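Local coordinates for protein PelA (Pseudomonas aeruginosa, PDB 5TCB) that probably cleaves glycosidic bonds through this glycoside hydrolase domain, one part of a longer protein that is also tentatively assigned a deacetylase activity, at residues 175-180 with 214-219; 193-198 with 231-236; 135-140 with 171-176. All blocks are in the same frame, centred on the assembly; numbering follows the deposited sequence.

Contact 1 (175-180 with 214-219); sequences RGFEVL and RDWLKG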
ATOM      1  N   ARG A 175      -3.692   4.685   2.366  1.00 17.84           N
ATOM      2  CA  ARG A 175      -4.654   5.808   2.362  1.00 16.91           C
ATOM      3  C   ARG A 175      -6.045   5.238   2.076  1.00 17.30           C
ATOM      4  O   ARG A 175      -6.477   4.295   2.746  1.00 17.00           O
ATOM      5  CB  ARG A 175      -4.211   6.902   1.414  1.00 19.72           C
ATOM      6  CG  ARG A 175      -2.918   7.555   1.746  1.00 19.44           C
ATOM      7  CD  ARG A 175      -2.607   8.642   0.777  1.00 22.63           C
ATOM      8  NE  ARG A 175      -1.355   9.331   1.087  1.00 22.33           N
ATOM      9  CZ  ARG A 175      -1.188  10.639   0.992  1.00 22.70           C
ATOM     10  NH1 ARG A 175      -2.176  11.435   0.583  1.00 27.82           N
ATOM     11  NH2 ARG A 175      -0.003  11.153   1.298  1.00 27.21           N
ATOM     12  N   GLY A 176      -6.794   5.779   1.133  1.00 18.36           N
ATOM     13  CA  GLY A 176      -8.200   5.426   1.013  1.00 19.29           C
ATOM     14  C   GLY A 176      -9.153   6.325   1.758  1.00 18.70           C
ATOM     15  O   GLY A 176     -10.293   5.929   2.021  1.00 18.17           O
ATOM     16  N   PHE A 177      -8.743   7.556   2.047  1.00 18.94           N
ATOM     17  CA  PHE A 177      -9.529   8.426   2.908  1.00 20.23           C
ATOM     18  C   PHE A 177     -10.906   8.693   2.332  1.00 19.66           C
ATOM     19  O   PHE A 177     -11.862   8.930   3.086  1.00 23.95           O
ATOM     20  CB  PHE A 177      -8.789   9.745   3.124  1.00 21.69           C
ATOM     21  CG  PHE A 177      -7.403   9.582   3.694  1.00 21.46           C
ATOM     22  CD1 PHE A 177      -7.199   8.833   4.819  1.00 25.31           C
ATOM     23  CD2 PHE A 177      -6.317  10.180   3.091  1.00 23.75           C
ATOM     24  CE1 PHE A 177      -5.907   8.648   5.326  1.00 21.78           C
ATOM     25  CE2 PHE A 177      -5.038  10.027   3.601  1.00 24.67           C
ATOM     26  CZ  PHE A 177      -4.835   9.283   4.700  1.00 22.59           C
ATOM     27  N   GLU A 178     -11.028   8.721   1.002  1.00 20.39           N
ATOM     28  CA  GLU A 178     -12.299   9.049   0.379  1.00 19.55           C
ATOM     29  C   GLU A 178     -13.311   7.910   0.461  1.00 20.63           C
ATOM     30  O   GLU A 178     -14.506   8.149   0.278  1.00 23.30           O
ATOM     31  CB  GLU A 178     -12.078   9.414  -1.092  1.00 22.25           C
ATOM     32  CG  GLU A 178     -11.242  10.661  -1.324  1.00 25.25           C
ATOM     33  CD  GLU A 178      -9.728  10.441  -1.178  1.00 25.01           C
ATOM     34  OE1 GLU A 178      -9.245   9.275  -1.082  1.00 23.79           O
ATOM     35  OE2 GLU A 178      -9.034  11.487  -1.126  1.00 35.68           O
ATOM     36  N   VAL A 179     -12.851   6.688   0.705  1.00 21.67           N
ATOM     37  CA  VAL A 179     -13.733   5.528   0.782  1.00 20.67           C
ATOM     38  C   VAL A 179     -13.825   4.953   2.188  1.00 23.01           C
ATOM     39  O   VAL A 179     -14.849   4.332   2.510  1.00 24.24           O
ATOM     40  CB  VAL A 179     -13.335   4.427  -0.227  1.00 21.41           C
ATOM     41  CG1 VAL A 179     -13.583   4.894  -1.681  1.00 25.15           C
ATOM     42  CG2 VAL A 179     -11.905   3.970  -0.072  1.00 20.52           C
ATOM     43  N   LEU A 180     -12.829   5.163   3.042  1.00 23.59           N
ATOM     44  CA  LEU A 180     -12.859   4.561   4.377  1.00 24.68           C
ATOM     45  C   LEU A 180     -14.120   4.868   5.172  1.00 28.51           C
ATOM     46  O   LEU A 180     -14.629   3.946   5.834  1.00 29.00           O
ATOM     47  CB  LEU A 180     -11.618   4.988   5.172  1.00 22.21           C
ATOM     48  CG  LEU A 180     -10.372   4.189   4.815  1.00 21.76           C
ATOM     49  CD1 LEU A 180      -9.088   4.952   5.141  1.00 23.28           C
ATOM     50  CD2 LEU A 180     -10.384   2.831   5.530  1.00 24.89           C
ATOM     51  N   ARG A 214       1.147  17.887   5.681  1.00 34.02           N
ATOM     52  CA  ARG A 214       0.759  17.417   7.008  1.00 32.84           C
ATOM     53  C   ARG A 214      -0.548  18.059   7.455  1.00 35.81           C
ATOM     54  O   ARG A 214      -1.378  17.405   8.099  1.00 39.40           O
ATOM     55  CB  ARG A 214       1.879  17.692   8.016  1.00 42.72           C
ATOM     56  CG  ARG A 214       2.965  16.611   8.032  1.00 51.75           C
ATOM     57  CD  ARG A 214       3.914  16.751   9.230  1.00 58.20           C
ATOM     58  NE  ARG A 214       4.601  18.037   9.240  1.00 63.94           N
ATOM     59  CZ  ARG A 214       5.718  18.304   8.567  1.00 73.88           C
ATOM     60  NH1 ARG A 214       6.289  17.374   7.814  1.00 69.24           N
ATOM     61  NH2 ARG A 214       6.267  19.511   8.648  1.00 82.27           N
ATOM     62  N   ASP A 215      -0.758  19.331   7.114  1.00 37.87           N
ATOM     63  CA  ASP A 215      -2.015  19.987   7.473  1.00 38.84           C
ATOM     64  C   ASP A 215      -3.205  19.270   6.842  1.00 35.47           C
ATOM     65  O   ASP A 215      -4.244  19.087   7.488  1.00 40.69           O
ATOM     66  CB  ASP A 215      -1.996  21.455   7.038  1.00 38.63           C
ATOM     67  CG  ASP A 215      -1.034  22.309   7.862  1.00 49.57           C
ATOM     68  OD1 ASP A 215      -0.571  21.843   8.926  1.00 47.16           O
ATOM     69  OD2 ASP A 215      -0.758  23.464   7.456  1.00 54.00           O
ATOM     70  N   TRP A 216      -3.073  18.858   5.577  1.00 34.24           N
ATOM     71  CA  TRP A 216      -4.178  18.178   4.900  1.00 30.56           C
ATOM     72  C   TRP A 216      -4.417  16.791   5.484  1.00 32.47           C
ATOM     73  O   TRP A 216      -5.568  16.351   5.619  1.00 33.14           O
ATOM     74  CB  TRP A 216      -3.899  18.074   3.404  1.00 34.10           C
ATOM     75  CG  TRP A 216      -5.030  17.422   2.632  1.00 40.76           C
ATOM     76  CD1 TRP A 216      -6.127  18.045   2.103  1.00 56.24           C
ATOM     77  CD2 TRP A 216      -5.172  16.026   2.308  1.00 28.42           C
ATOM     78  NE1 TRP A 216      -6.935  17.134   1.475  1.00 54.12           N
ATOM     79  CE2 TRP A 216      -6.374  15.887   1.585  1.00 39.76           C
ATOM     80  CE3 TRP A 216      -4.405  14.890   2.563  1.00 33.42           C
ATOM     81  CZ2 TRP A 216      -6.827  14.662   1.115  1.00 42.23           C
ATOM     82  CZ3 TRP A 216      -4.856  13.666   2.089  1.00 37.42           C
ATOM     83  CH2 TRP A 216      -6.056  13.564   1.371  1.00 43.24           C
ATOM     84  N   LEU A 217      -3.341  16.075   5.812  1.00 29.89           N
ATOM     85  CA  LEU A 217      -3.491  14.750   6.395  1.00 27.69           C
ATOM     86  C   LEU A 217      -4.145  14.800   7.766  1.00 31.37           C
ATOM     87  O   LEU A 217      -4.886  13.883   8.124  1.00 32.45           O
ATOM     88  CB  LEU A 217      -2.127  14.086   6.511  1.00 30.93           C
ATOM     89  CG  LEU A 217      -1.558  13.592   5.192  1.00 26.81           C
ATOM     90  CD1 LEU A 217      -0.083  13.301   5.370  1.00 35.62           C
ATOM     91  CD2 LEU A 217      -2.286  12.338   4.717  1.00 29.75           C
ATOM     92  N   LYS A 218      -3.882  15.858   8.538  1.00 38.51           N
ATOM     93  CA  LYS A 218      -4.265  15.875   9.948  1.00 37.02           C
ATOM     94  C   LYS A 218      -5.730  15.503  10.142  1.00 37.32           C
ATOM     95  O   LYS A 218      -6.063  14.674  10.995  1.00 36.92           O
ATOM     96  CB  LYS A 218      -3.986  17.253  10.557  1.00 41.87           C
ATOM     97  CG  LYS A 218      -4.309  17.305  12.045  1.00 47.00           C
ATOM     98  CD  LYS A 218      -3.589  18.433  12.751  1.00 50.60           C
ATOM     99  CE  LYS A 218      -3.657  18.262  14.262  1.00 57.63           C
ATOM    100  NZ  LYS A 218      -5.046  18.030  14.747  1.00 54.63           N
ATOM    101  N   GLY A 219      -6.628  16.129   9.382  1.00 33.28           N
ATOM    102  CA  GLY A 219      -8.042  15.869   9.579  1.00 34.08           C
ATOM    103  C   GLY A 219      -8.398  14.416   9.353  1.00 34.49           C
ATOM    104  O   GLY A 219      -9.192  13.836  10.101  1.00 35.93           O
TER
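Phe-177 and Leu-217 mark the closest approach of the two backbones, and even there their CA atoms stay 9.4 Å apart, so the contact is made by side chains alone. Residues 175-180 form the first part of the loop that follows strand 170-174 of the (beta/alpha)8 barrel; residues 214-219 are a piece of helix 211-226. The loop turns tightly, since the carbonyl of Gly-176 accepts from the amides of both Val-179 and Leu-180, and this turn presents Phe-177 to the helix.

The phenyl ring bridges two helix residues. Its CD2 lies 3.8 Å from Trp-216 CH2, and its CE2 lies 3.8 Å from Leu-217 CD2. With ring planes at 64°, the Phe-177 and Trp-216 pair is neither parallel nor perpendicular. Trp-216 reaches the loop because its CG is anti to the backbone N (chi1 -178°), which turns the indole toward Phe-177 and Arg-175. Arg-175 CB sits above one face of the phenyl ring, toward its rim and 3.9 Å from the plane, while His-220, one turn further along the helix, stacks on Phe-177 and also meets Trp-216.

Arg-175 runs out extended from CG to NE and delivers a guanidinium whose plane is only 20° from that of the indole. Leu-217 CD2 lies over one of its faces, and NH1 comes within 3.8 Å of Trp-216 CZ3. The polar anchor of this group is elsewhere: NH2 bonds to the carbonyl O of Glu-193. Farther along the loop, Glu-178 OE2 approaches the indole edge near its plane, 4.4 Å from Trp-216 CH2.

Contact 2 (193-198 with 231-236); sequences ESIHAG and IVAIDY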
ATOM      1  N   GLU A 193       2.146   7.410   3.125  1.00 20.65           N
ATOM      2  CA  GLU A 193       3.385   7.990   2.649  1.00 20.96           C
ATOM      3  C   GLU A 193       3.141   9.483   2.489  1.00 23.18           C
ATOM      4  O   GLU A 193       2.375   9.863   1.566  1.00 26.11           O
ATOM      5  CB  GLU A 193       3.803   7.418   1.291  1.00 21.96           C
ATOM      6  CG  GLU A 193       3.830   5.916   1.168  1.00 24.92           C
ATOM      7  CD  GLU A 193       3.891   5.521  -0.300  1.00 27.79           C
ATOM      8  OE1 GLU A 193       4.998   5.468  -0.874  1.00 28.85           O
ATOM      9  OE2 GLU A 193       2.819   5.298  -0.896  1.00 30.27           O
ATOM     10  N   SER A 194       3.696  10.382   3.302  1.00 27.80           N
ATOM     11  CA  SER A 194       4.638  10.149   4.389  1.00 24.23           C
ATOM     12  C   SER A 194       4.281  11.145   5.484  1.00 28.42           C
ATOM     13  O   SER A 194       3.478  12.061   5.261  1.00 28.04           O
ATOM     14  CB  SER A 194       6.077  10.352   3.918  1.00 25.67           C
ATOM     15  OG  SER A 194       6.475   9.375   2.982  1.00 23.57           O
ATOM     16  N   ILE A 195       4.908  11.023   6.654  1.00 25.16           N
ATOM     17  CA  ILE A 195       4.551  11.879   7.784  1.00 28.65           C
ATOM     18  C   ILE A 195       5.575  13.000   7.934  1.00 32.03           C
ATOM     19  O   ILE A 195       5.220  14.184   7.864  1.00 30.42           O
ATOM     20  CB  ILE A 195       4.394  11.057   9.079  1.00 28.46           C
ATOM     21  CG1 ILE A 195       3.259  10.026   8.958  1.00 28.38           C
ATOM     22  CG2 ILE A 195       4.151  11.968  10.304  1.00 31.00           C
ATOM     23  CD1 ILE A 195       1.886  10.600   8.577  1.00 28.57           C
ATOM     24  N   HIS A 196       6.847  12.666   8.121  1.00 29.69           N
ATOM     25  CA  HIS A 196       7.878  13.685   8.264  1.00 29.89           C
ATOM     26  C   HIS A 196       8.885  13.678   7.128  1.00 31.53           C
ATOM     27  O   HIS A 196       9.231  14.741   6.584  1.00 35.04           O
ATOM     28  CB  HIS A 196       8.632  13.504   9.589  1.00 33.85           C
ATOM     29  CG  HIS A 196       7.786  13.708  10.802  1.00 32.90           C
ATOM     30  ND1 HIS A 196       7.136  14.897  11.063  1.00 35.65           N
ATOM     31  CD2 HIS A 196       7.495  12.880  11.833  1.00 35.66           C
ATOM     32  CE1 HIS A 196       6.470  14.786  12.200  1.00 45.92           C
ATOM     33  NE2 HIS A 196       6.677  13.576  12.690  1.00 41.37           N
ATOM     34  N   ALA A 197       9.396  12.498   6.789  1.00 30.94           N
ATOM     35  CA  ALA A 197      10.430  12.341   5.780  1.00 29.31           C
ATOM     36  C   ALA A 197       9.821  11.618   4.590  1.00 26.90           C
ATOM     37  O   ALA A 197       9.369  10.472   4.701  1.00 24.95           O
ATOM     38  CB  ALA A 197      11.635  11.580   6.344  1.00 29.25           C
ATOM     39  N   GLY A 198       9.787  12.293   3.444  1.00 31.34           N
ATOM     40  CA  GLY A 198       9.132  11.748   2.285  1.00 28.99           C
ATOM     41  C   GLY A 198      10.044  11.651   1.079  1.00 30.10           C
ATOM     42  O   GLY A 198      11.234  11.992   1.117  1.00 32.82           O
ATOM     43  N   ILE A 231      -2.440   3.153  12.338  1.00 21.54           N
ATOM     44  CA  ILE A 231      -1.857   3.958  11.267  1.00 19.97           C
ATOM     45  C   ILE A 231      -0.378   3.619  11.127  1.00 19.15           C
ATOM     46  O   ILE A 231       0.399   3.705  12.095  1.00 21.13           O
ATOM     47  CB  ILE A 231      -2.036   5.475  11.481  1.00 21.37           C
ATOM     48  CG1 ILE A 231      -3.489   5.808  11.802  1.00 23.56           C
ATOM     49  CG2 ILE A 231      -1.554   6.229  10.238  1.00 22.68           C
ATOM     50  CD1 ILE A 231      -3.692   7.231  12.259  1.00 28.67           C
ATOM     51  N   VAL A 232       0.011   3.273   9.910  1.00 17.77           N
ATOM     52  CA  VAL A 232       1.390   2.981   9.565  1.00 17.21           C
ATOM     53  C   VAL A 232       1.938   4.182   8.810  1.00 20.03           C
ATOM     54  O   VAL A 232       1.302   4.695   7.879  1.00 19.74           O
ATOM     55  CB  VAL A 232       1.484   1.692   8.729  1.00 18.00           C
ATOM     56  CG1 VAL A 232       2.827   1.599   8.028  1.00 19.72           C
ATOM     57  CG2 VAL A 232       1.219   0.495   9.622  1.00 21.07           C
ATOM     58  N   ALA A 233       3.080   4.673   9.249  1.00 18.88           N
ATOM     59  CA  ALA A 233       3.802   5.738   8.576  1.00 17.85           C
ATOM     60  C   ALA A 233       4.889   5.118   7.714  1.00 18.37           C
ATOM     61  O   ALA A 233       5.762   4.422   8.231  1.00 20.28           O
ATOM     62  CB  ALA A 233       4.423   6.708   9.583  1.00 21.69           C
ATOM     63  N   ILE A 234       4.840   5.371   6.407  1.00 18.72           N
ATOM     64  CA  ILE A 234       5.900   4.955   5.487  1.00 20.81           C
ATOM     65  C   ILE A 234       6.675   6.212   5.127  1.00 19.14           C
ATOM     66  O   ILE A 234       6.264   6.989   4.261  1.00 22.08           O
ATOM     67  CB  ILE A 234       5.368   4.269   4.223  1.00 20.83           C
ATOM     68  CG1 ILE A 234       4.465   3.103   4.562  1.00 21.17           C
ATOM     69  CG2 ILE A 234       6.559   3.761   3.404  1.00 24.44           C
ATOM     70  CD1 ILE A 234       3.691   2.561   3.314  1.00 20.95           C
ATOM     71  N   ASP A 235       7.811   6.405   5.798  1.00 21.71           N
ATOM     72  CA  ASP A 235       8.699   7.527   5.563  1.00 21.72           C
ATOM     73  C   ASP A 235       9.970   7.047   4.871  1.00 21.49           C
ATOM     74  O   ASP A 235      10.301   5.861   4.858  1.00 21.85           O
ATOM     75  CB  ASP A 235       9.027   8.238   6.882  1.00 22.34           C
ATOM     76  CG  ASP A 235       7.917   9.190   7.325  1.00 27.41           C
ATOM     77  OD1 ASP A 235       6.729   8.915   7.015  1.00 25.22           O
ATOM     78  OD2 ASP A 235       8.243  10.205   7.973  1.00 26.87           O
ATOM     79  N   TYR A 236      10.690   8.002   4.286  1.00 27.51           N
ATOM     80  CA  TYR A 236      11.786   7.689   3.378  1.00 24.66           C
ATOM     81  C   TYR A 236      13.040   8.444   3.786  1.00 26.26           C
ATOM     82  O   TYR A 236      13.038   9.681   3.824  1.00 30.20           O
ATOM     83  CB  TYR A 236      11.387   8.031   1.934  1.00 27.52           C
ATOM     84  CG  TYR A 236      10.285   7.138   1.428  1.00 22.21           C
ATOM     85  CD1 TYR A 236       9.004   7.629   1.259  1.00 23.90           C
ATOM     86  CD2 TYR A 236      10.535   5.812   1.125  1.00 27.05           C
ATOM     87  CE1 TYR A 236       7.984   6.791   0.788  1.00 24.54           C
ATOM     88  CE2 TYR A 236       9.524   4.958   0.680  1.00 26.38           C
ATOM     89  CZ  TYR A 236       8.265   5.469   0.506  1.00 25.54           C
ATOM     90  OH  TYR A 236       7.281   4.622   0.028  1.00 29.57           O
TER
HETATM   91  O   HOH W   1      13.029  12.361   3.576  1.00 29.40           O
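At the carboxyl-terminal end of barrel strand 231-236, Asp-235 and Tyr-236 hold the loop that follows the neighbouring strand, 187-192. In (beta/alpha)8 hydrolases this end of the barrel carries the active site, and the contact probably helps shape the rim of the substrate cleft. The loop opens with a cis peptide between Glu-193 and Ser-194 and then folds over the Asp-235 carboxylate, which takes three consecutive backbone N-H groups. Ile-195 N reaches OD1 on its syn side at 2.8 Å, almost straight at 171°. OD2 is shared: His-196 N meets it on the syn side at 2.8 Å, whereas Ala-197 N, also 2.8 Å from OD2, comes from above the carboxylate plane with an angle of 173°. Bonds at both oxygens fix the rotation of the carboxylate and, in return, the course of the loop.

Backbone and hydroxyl bonds extend the grip on both sides. Tyr-236 N donates to Ala-197 O (2.8 Å), and Ser-194 OG donates to Ile-234 O at 2.7 Å, within the carbonyl plane. Apolar contact is added beneath the loop, where Ile-195 CG1 packs against Ala-233 CB at 3.6 Å; Leu-221 and Leu-252 of the flanking helices also touch Ile-195. Glu-193 follows the course of the Ile-234 side chain, with its CG 3.8 Å from CB of that isoleucine. Beyond CG the glutamate stays extended (chi2 165°), bringing its carboxylate to the end of the tyrosine ring. Tyr-236 OH donates to Glu-193 OE1 over 2.6 Å, meeting it on the anti side, with OE1 itself lying in the plane of the tyrosine ring at its edge.

Contact 3 (135-140 with 171-176); sequences DTLDSF and LFFNRG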
ATOM      1  N   ASP A 135      -2.850  -0.686  -2.806  1.00 14.61           N
ATOM      2  CA  ASP A 135      -2.254   0.556  -3.252  1.00 15.56           C
ATOM      3  C   ASP A 135      -3.155   1.240  -4.281  1.00 16.64           C
ATOM      4  O   ASP A 135      -4.165   0.693  -4.752  1.00 16.79           O
ATOM      5  CB  ASP A 135      -0.868   0.265  -3.841  1.00 18.28           C
ATOM      6  CG  ASP A 135       0.042   1.474  -3.920  1.00 19.51           C
ATOM      7  OD1 ASP A 135      -0.210   2.515  -3.272  1.00 19.56           O
ATOM      8  OD2 ASP A 135       1.058   1.366  -4.646  1.00 21.22           O
ATOM      9  N   THR A 136      -2.740   2.451  -4.625  1.00 16.02           N
ATOM     10  CA  THR A 136      -3.363   3.352  -5.615  1.00 16.45           C
ATOM     11  C   THR A 136      -4.872   3.493  -5.406  1.00 17.61           C
ATOM     12  O   THR A 136      -5.665   3.531  -6.349  1.00 18.25           O
ATOM     13  CB  THR A 136      -2.979   2.965  -7.055  1.00 17.58           C
ATOM     14  OG1 THR A 136      -3.327   1.616  -7.360  1.00 17.76           O
ATOM     15  CG2 THR A 136      -1.487   3.169  -7.254  1.00 18.02           C
ATOM     16  N   LEU A 137      -5.259   3.688  -4.147  1.00 16.65           N
ATOM     17  CA  LEU A 137      -6.645   3.933  -3.775  1.00 16.69           C
ATOM     18  C   LEU A 137      -7.069   5.363  -4.037  1.00 18.79           C
ATOM     19  O   LEU A 137      -8.261   5.674  -3.881  1.00 19.91           O
ATOM     20  CB  LEU A 137      -6.873   3.609  -2.289  1.00 16.08           C
ATOM     21  CG  LEU A 137      -6.547   2.163  -1.927  1.00 15.06           C
ATOM     22  CD1 LEU A 137      -6.867   1.936  -0.440  1.00 17.34           C
ATOM     23  CD2 LEU A 137      -7.310   1.151  -2.784  1.00 19.55           C
ATOM     24  N   ASP A 138      -6.147   6.252  -4.405  1.00 16.96           N
ATOM     25  CA  ASP A 138      -6.492   7.641  -4.709  1.00 18.44           C
ATOM     26  C   ASP A 138      -6.140   8.024  -6.141  1.00 18.45           C
ATOM     27  O   ASP A 138      -6.213   9.210  -6.489  1.00 18.11           O
ATOM     28  CB  ASP A 138      -5.833   8.604  -3.703  1.00 19.72           C
ATOM     29  CG  ASP A 138      -4.326   8.504  -3.662  1.00 23.83           C
ATOM     30  OD1 ASP A 138      -3.732   7.707  -4.406  1.00 22.81           O
ATOM     31  OD2 ASP A 138      -3.721   9.243  -2.864  1.00 26.88           O
ATOM     32  N   SER A 139      -5.770   7.051  -6.988  1.00 17.25           N
ATOM     33  CA  SER A 139      -5.425   7.369  -8.360  1.00 16.94           C
ATOM     34  C   SER A 139      -6.624   7.852  -9.146  1.00 16.70           C
ATOM     35  O   SER A 139      -6.439   8.545 -10.157  1.00 18.58           O
ATOM     36  CB  SER A 139      -4.790   6.161  -9.040  1.00 19.20           C
ATOM     37  OG  SER A 139      -3.508   5.948  -8.457  1.00 21.26           O
ATOM     38  N   PHE A 140      -7.836   7.530  -8.701  1.00 17.40           N
ATOM     39  CA  PHE A 140      -9.006   8.016  -9.413  1.00 18.34           C
ATOM     40  C   PHE A 140      -9.102   9.531  -9.372  1.00 18.09           C
ATOM     41  O   PHE A 140      -9.818  10.110 -10.196  1.00 19.59           O
ATOM     42  CB  PHE A 140     -10.306   7.395  -8.870  1.00 18.90           C
ATOM     43  CG  PHE A 140     -10.735   7.915  -7.526  1.00 19.88           C
ATOM     44  CD1 PHE A 140     -10.331   7.283  -6.369  1.00 19.89           C
ATOM     45  CD2 PHE A 140     -11.547   9.039  -7.407  1.00 20.45           C
ATOM     46  CE1 PHE A 140     -10.700   7.756  -5.130  1.00 20.91           C
ATOM     47  CE2 PHE A 140     -11.932   9.510  -6.168  1.00 19.99           C
ATOM     48  CZ  PHE A 140     -11.502   8.870  -5.016  1.00 23.27           C
ATOM     49  N   LEU A 171      -7.066  -6.589   5.032  1.00 18.99           N
ATOM     50  CA  LEU A 171      -6.883  -5.533   4.041  1.00 18.08           C
ATOM     51  C   LEU A 171      -6.170  -4.342   4.690  1.00 16.71           C
ATOM     52  O   LEU A 171      -6.696  -3.695   5.598  1.00 19.74           O
ATOM     53  CB  LEU A 171      -8.217  -5.129   3.415  1.00 17.45           C
ATOM     54  CG  LEU A 171      -9.009  -6.269   2.757  1.00 17.07           C
ATOM     55  CD1 LEU A 171     -10.266  -5.725   2.119  1.00 20.87           C
ATOM     56  CD2 LEU A 171      -8.170  -7.059   1.746  1.00 17.98           C
ATOM     57  N   PHE A 172      -4.965  -4.080   4.211  1.00 17.40           N
ATOM     58  CA  PHE A 172      -4.069  -3.055   4.718  1.00 17.10           C
ATOM     59  C   PHE A 172      -4.097  -1.971   3.645  1.00 16.22           C
ATOM     60  O   PHE A 172      -3.535  -2.133   2.557  1.00 16.83           O
ATOM     61  CB  PHE A 172      -2.694  -3.693   4.950  1.00 14.72           C
ATOM     62  CG  PHE A 172      -1.623  -2.794   5.498  1.00 16.74           C
ATOM     63  CD1 PHE A 172      -1.855  -1.505   5.926  1.00 18.78           C
ATOM     64  CD2 PHE A 172      -0.346  -3.316   5.593  1.00 17.96           C
ATOM     65  CE1 PHE A 172      -0.799  -0.733   6.410  1.00 16.73           C
ATOM     66  CE2 PHE A 172       0.717  -2.567   6.083  1.00 17.25           C
ATOM     67  CZ  PHE A 172       0.494  -1.271   6.497  1.00 16.32           C
ATOM     68  N   PHE A 173      -4.841  -0.902   3.916  1.00 16.46           N
ATOM     69  CA  PHE A 173      -5.060   0.141   2.916  1.00 17.31           C
ATOM     70  C   PHE A 173      -3.859   1.088   2.870  1.00 18.13           C
ATOM     71  O   PHE A 173      -3.346   1.490   3.920  1.00 18.12           O
ATOM     72  CB  PHE A 173      -6.273   1.002   3.261  1.00 16.33           C
ATOM     73  CG  PHE A 173      -7.626   0.415   2.957  1.00 16.22           C
ATOM     74  CD1 PHE A 173      -7.857  -0.940   2.920  1.00 17.24           C
ATOM     75  CD2 PHE A 173      -8.693   1.275   2.725  1.00 17.05           C
ATOM     76  CE1 PHE A 173      -9.143  -1.429   2.665  1.00 19.64           C
ATOM     77  CE2 PHE A 173      -9.949   0.798   2.489  1.00 17.97           C
ATOM     78  CZ  PHE A 173     -10.180  -0.551   2.460  1.00 19.35           C
ATOM     79  N   ASN A 174      -3.447   1.483   1.669  1.00 16.33           N
ATOM     80  CA  ASN A 174      -2.617   2.687   1.480  1.00 17.09           C
ATOM     81  C   ASN A 174      -3.559   3.869   1.314  1.00 17.00           C
ATOM     82  O   ASN A 174      -4.187   4.039   0.269  1.00 17.92           O
ATOM     83  CB  ASN A 174      -1.671   2.552   0.299  1.00 16.45           C
ATOM     84  CG  ASN A 174      -0.577   3.619   0.311  1.00 19.19           C
ATOM     85  OD1 ASN A 174      -0.505   4.408   1.265  1.00 25.96           O
ATOM     86  ND2 ASN A 174       0.273   3.644  -0.703  1.00 20.38           N
ATOM     87  N   ARG A 175      -3.692   4.685   2.366  1.00 17.84           N
ATOM     88  CA  ARG A 175      -4.654   5.808   2.362  1.00 16.91           C
ATOM     89  C   ARG A 175      -6.045   5.238   2.076  1.00 17.30           C
ATOM     90  O   ARG A 175      -6.477   4.295   2.746  1.00 17.00           O
ATOM     91  CB  ARG A 175      -4.211   6.902   1.414  1.00 19.72           C
ATOM     92  CG  ARG A 175      -2.918   7.555   1.746  1.00 19.44           C
ATOM     93  CD  ARG A 175      -2.607   8.642   0.777  1.00 22.63           C
ATOM     94  NE  ARG A 175      -1.355   9.331   1.087  1.00 22.33           N
ATOM     95  CZ  ARG A 175      -1.188  10.639   0.992  1.00 22.70           C
ATOM     96  NH1 ARG A 175      -2.176  11.435   0.583  1.00 27.82           N
ATOM     97  NH2 ARG A 175      -0.003  11.153   1.298  1.00 27.21           N
ATOM     98  N   GLY A 176      -6.794   5.779   1.133  1.00 18.36           N
ATOM     99  CA  GLY A 176      -8.200   5.426   1.013  1.00 19.29           C
ATOM    100  C   GLY A 176      -9.153   6.325   1.758  1.00 18.70           C
ATOM    101  O   GLY A 176     -10.293   5.929   2.021  1.00 18.17           O
TER
HETATM  102  O   HOH W   2      -3.341   4.358  -2.225  1.00 20.72           O
HETATM  103  O   HOH W   3      -4.785  10.523  -0.705  1.00 21.40           O
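The carboxylate of Asp-135 and the amide of Asn-174 run abreast in one direction, their flat ends tilted 24° from each other. Both faces of the carboxylate are used at OD1: Asn-174 ND2 donates from one, at 2.8 Å, and the amide Thr-136 N from the other, at 2.9 Å. Both side chains have CG anti to the backbone N, with similar first torsions (chi1 -161° for Asp-135, -165° for Asn-174). The other flat group, the Phe-173 ring, has Leu-171 CB and Arg-175 O at its edge; the Leu-137 and Phe-173 side chains cross at about a right angle, with Leu-137 CD1 3.7 Å from Phe-173 CD2.

These residues join the ends of adjacent parallel strands, 131-135 and 170-174, which helix 145-165 connects as a beta-alpha-beta unit of the barrel. Leu-137 packs across onto residues 173-176: its CD1 also lies 3.5 Å from Asn-174 O, and its CB is 4.0 Å from CA of Gly-176. Nearby, one water accepts from Leu-137 N (2.8 Å) and donates to Asn-174 O (2.7 Å), bridging the backbones. A second water links Asp-138 OD2 to Arg-175 NH1 in the guanidinium plane; the charged atoms themselves, OD2 and NH1, are 4.4 Å apart, too far for a salt bridge.

Outside the pair, Tyr-71 OH bonds to Asp-135 OD2, and Asn-174 ND2 donates also to Glu-193 OE2. The amide nitrogen thus serves two carboxylates, which sets the rotation of the Asn-174 amide and ties three successive strand ends into one polar network.

In the fold
All three contacts gather round one end of the barrel, at different distances from the middle of the chain: the centre of contact 3 lies about 6 Å from the chain centre, that of contact 2 about 12 Å and that of contact 1 about 14 Å. Burial follows another order. Contact 2 is buried and richest in hydrogen bonds; contacts 1 and 3 are partly buried, contact 1 reaching the surface at Trp-216. Contact 3 mixes one direct polar bond with water bridges and leucine packing, whereas contact 1 rests on aromatic and aliphatic groups and a guanidinium, with no hydrogen bond between its segments. Arg-175 and Gly-176 belong to both, and Glu-193 of contact 2 reaches the same strand-loop region.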